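Local coordinates for protein lipocalin (Argas monolakensis, PDB 3BRN) that is a soft-tick lipocalin that binds serotonin inside its beta barrel and probably serves to sequester biogenic amines, at residues Lys31-Gly36 against Arg143-Thr148. Sequence-based numbering, arbitrary orientation.
Sequences KTTKPG and RPIHHT
P35 lies over one face of the H146 ring, its CA above the ring centre and its CB 3.4 Å from H146 NE2, while the carbonyl oxygen of T32 sits at the ring edge, in its plane. H146 CG stands beside its own backbone N (chi1 -49°), which puts the ring under P35 and brings ND1 to 3.3 Å from T32 O. That donor reaches the oxygen from above the carbonyl plane; H146 N gives T32 O a second, nearly straight bond of 2.7 Å. On the face of the sheet away from the T32 and H146 side chains, the extended K31 chain runs alongside the H147 ring, CE 3.8 Å from CE1, and its CB meets I145 CG2; its NZ goes on to a salt bridge with D133. With T32 N bonded to H146 O at 2.9 Å, T32 and H146 form an antiparallel hydrogen-bonded pair. Here the short strand 146-147, which follows helix 131-140, joins the end of strand 26-32 in the lipocalin barrel, a strand that also pairs with strand 115-120. T32 OG1, opposite its backbone N (chi1 178°), takes the N-H of K34 at 3.0 Å in an ST turn just where the strand ends. Past the pair, T33 CG2 touches I145 CD1, and a water bridges T33 O and P144 O.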
ATOM      1  N   LYS A  31      -3.574   3.607  -6.967  1.00 32.54           N
ATOM      2  CA  LYS A  31      -4.370   4.838  -7.104  1.00 32.27           C
ATOM      3  C   LYS A  31      -4.313   5.588  -5.789  1.00 33.52           C
ATOM      4  O   LYS A  31      -4.350   4.964  -4.739  1.00 29.57           O
ATOM      5  CB  LYS A  31      -5.842   4.515  -7.403  1.00 34.17           C
ATOM      6  CG  LYS A  31      -6.091   3.639  -8.631  1.00 37.03           C
ATOM      7  CD  LYS A  31      -7.578   3.462  -8.878  1.00 39.24           C
ATOM      8  CE  LYS A  31      -7.844   2.538 -10.065  1.00 44.39           C
ATOM      9  NZ  LYS A  31      -9.202   1.944  -9.983  1.00 45.83           N
ATOM     10  N   THR A  32      -4.432   6.918  -5.851  1.00 31.17           N
ATOM     11  CA  THR A  32      -4.505   7.736  -4.636  1.00 35.67           C
ATOM     12  C   THR A  32      -5.349   8.987  -4.887  1.00 33.93           C
ATOM     13  O   THR A  32      -5.516   9.408  -6.036  1.00 32.01           O
ATOM     14  CB  THR A  32      -3.078   8.113  -4.108  1.00 31.12           C
ATOM     15  OG1 THR A  32      -3.187   8.943  -2.946  1.00 34.29           O
ATOM     16  CG2 THR A  32      -2.262   8.858  -5.171  1.00 32.33           C
ATOM     17  N   THR A  33      -5.970   9.517  -3.832  1.00 34.97           N
ATOM     18  CA  THR A  33      -6.647  10.810  -3.929  1.00 30.51           C
ATOM     19  C   THR A  33      -5.687  11.958  -3.622  1.00 36.45           C
ATOM     20  O   THR A  33      -6.096  13.114  -3.581  1.00 34.70           O
ATOM     21  CB  THR A  33      -7.881  10.901  -2.990  1.00 32.73           C
ATOM     22  OG1 THR A  33      -7.466  10.685  -1.634  1.00 30.88           O
ATOM     23  CG2 THR A  33      -8.939   9.832  -3.387  1.00 28.54           C
ATOM     24  N   LYS A  34      -4.430  11.647  -3.316  1.00 34.24           N
ATOM     25  CA  LYS A  34      -3.456  12.720  -3.131  1.00 35.95           C
ATOM     26  C   LYS A  34      -2.705  12.954  -4.450  1.00 41.72           C
ATOM     27  O   LYS A  34      -2.146  12.012  -5.020  1.00 38.35           O
ATOM     28  CB  LYS A  34      -2.460  12.357  -2.019  1.00 38.25           C
ATOM     29  CG  LYS A  34      -1.247  13.281  -1.922  1.00 33.30           C
ATOM     30  CD  LYS A  34      -0.390  12.931  -0.714  1.00 37.05           C
ATOM     31  CE  LYS A  34       1.026  13.496  -0.838  1.00 54.57           C
ATOM     32  NZ  LYS A  34       1.909  13.032   0.282  1.00 61.67           N
ATOM     33  N   PRO A  35      -2.666  14.211  -4.921  1.00 39.34           N
ATOM     34  CA  PRO A  35      -1.940  14.546  -6.143  1.00 44.53           C
ATOM     35  C   PRO A  35      -0.439  14.726  -5.896  1.00 44.78           C
ATOM     36  O   PRO A  35      -0.008  14.897  -4.751  1.00 47.60           O
ATOM     37  CB  PRO A  35      -2.573  15.879  -6.559  1.00 48.08           C
ATOM     38  CG  PRO A  35      -2.931  16.520  -5.257  1.00 47.17           C
ATOM     39  CD  PRO A  35      -3.310  15.393  -4.321  1.00 46.27           C
ATOM     40  N   GLY A  36       0.353  14.538  -6.950  1.00 51.74           N
ATOM     41  CA  GLY A  36       1.786  14.805  -6.900  1.00 46.08           C
ATOM     42  C   GLY A  36       2.654  13.687  -6.357  1.00 49.44           C
ATOM     43  O   GLY A  36       3.828  13.906  -6.056  1.00 47.66           O
ATOM     44  N   ARG A 143     -14.043  12.427  -5.197  1.00 33.58           N
ATOM     45  CA  ARG A 143     -12.713  13.045  -5.150  1.00 36.55           C
ATOM     46  C   ARG A 143     -11.903  12.645  -6.380  1.00 33.63           C
ATOM     47  O   ARG A 143     -12.031  11.521  -6.882  1.00 37.91           O
ATOM     48  CB  ARG A 143     -11.967  12.587  -3.899  1.00 33.84           C
ATOM     49  CG  ARG A 143     -12.542  13.083  -2.572  1.00 38.62           C
ATOM     50  CD  ARG A 143     -11.695  12.569  -1.404  1.00 41.07           C
ATOM     51  NE  ARG A 143     -12.207  12.960  -0.090  1.00 40.10           N
ATOM     52  CZ  ARG A 143     -13.184  12.322   0.552  1.00 62.86           C
ATOM     53  NH1 ARG A 143     -13.821  11.303  -0.025  1.00 51.91           N
ATOM     54  NH2 ARG A 143     -13.570  12.737   1.749  1.00 52.63           N
ATOM     55  N   PRO A 144     -11.055  13.558  -6.870  1.00 33.73           N
ATOM     56  CA  PRO A 144     -10.195  13.213  -7.998  1.00 27.99           C
ATOM     57  C   PRO A 144      -9.262  12.049  -7.666  1.00 34.93           C
ATOM     58  O   PRO A 144      -8.820  11.927  -6.518  1.00 30.04           O
ATOM     59  CB  PRO A 144      -9.384  14.492  -8.218  1.00 34.20           C
ATOM     60  CG  PRO A 144     -10.327  15.595  -7.760  1.00 36.19           C
ATOM     61  CD  PRO A 144     -11.014  14.998  -6.551  1.00 32.32           C
ATOM     62  N   ILE A 145      -9.062  11.156  -8.637  1.00 33.97           N
ATOM     63  CA  ILE A 145      -8.212   9.976  -8.466  1.00 36.68           C
ATOM     64  C   ILE A 145      -6.940  10.129  -9.304  1.00 34.27           C
ATOM     65  O   ILE A 145      -6.991  10.586 -10.446  1.00 33.25           O
ATOM     66  CB  ILE A 145      -8.914   8.680  -8.942  1.00 36.08           C
ATOM     67  CG1 ILE A 145     -10.311   8.527  -8.332  1.00 42.32           C
ATOM     68  CG2 ILE A 145      -8.008   7.469  -8.716  1.00 35.39           C
ATOM     69  CD1 ILE A 145     -10.345   8.618  -6.860  1.00 36.18           C
ATOM     70  N   HIS A 146      -5.804   9.836  -8.707  1.00 30.70           N
ATOM     71  CA  HIS A 146      -4.557   9.798  -9.404  1.00 36.92           C
ATOM     72  C   HIS A 146      -3.974   8.428  -9.558  1.00 41.52           C
ATOM     73  O   HIS A 146      -3.789   7.725  -8.600  1.00 39.44           O
ATOM     74  CB  HIS A 146      -3.571  10.703  -8.739  1.00 38.06           C
ATOM     75  CG  HIS A 146      -4.121  12.048  -8.484  1.00 41.74           C
ATOM     76  ND1 HIS A 146      -5.018  12.294  -7.485  1.00 52.02           N
ATOM     77  CD2 HIS A 146      -3.976  13.203  -9.152  1.00 46.37           C
ATOM     78  CE1 HIS A 146      -5.382  13.552  -7.526  1.00 48.98           C
ATOM     79  NE2 HIS A 146      -4.758  14.124  -8.524  1.00 38.50           N
ATOM     80  N   HIS A 147      -3.643   8.082 -10.777  1.00 37.38           N
ATOM     81  CA  HIS A 147      -3.198   6.764 -11.093  1.00 39.52           C
ATOM     82  C   HIS A 147      -1.692   6.623 -11.110  1.00 41.07           C
ATOM     83  O   HIS A 147      -1.068   6.988 -12.056  1.00 44.19           O
ATOM     84  CB  HIS A 147      -3.807   6.322 -12.392  1.00 36.53           C
ATOM     85  CG  HIS A 147      -5.282   6.389 -12.386  1.00 38.21           C
ATOM     86  ND1 HIS A 147      -6.067   5.288 -12.187  1.00 35.58           N
ATOM     87  CD2 HIS A 147      -6.117   7.434 -12.488  1.00 37.53           C
ATOM     88  CE1 HIS A 147      -7.326   5.644 -12.200  1.00 46.17           C
ATOM     89  NE2 HIS A 147      -7.384   6.946 -12.371  1.00 57.55           N
ATOM     90  N   THR A 148      -1.129   6.087 -10.044  1.00 38.94           N
ATOM     91  CA  THR A 148       0.289   6.231  -9.742  1.00 36.46           C
ATOM     92  C   THR A 148       1.150   5.170 -10.404  1.00 36.41           C
ATOM     93  O   THR A 148       2.362   5.317 -10.469  1.00 41.30           O
ATOM     94  CB  THR A 148       0.523   6.166  -8.215  1.00 44.07           C
ATOM     95  OG1 THR A 148       0.015   7.357  -7.608  1.00 50.19           O
ATOM     96  CG2 THR A 148       2.019   6.033  -7.898  1.00 39.38           C
TER
HETATM   97  O   HOH W   1      -8.314  14.071  -4.559  1.00 35.84           O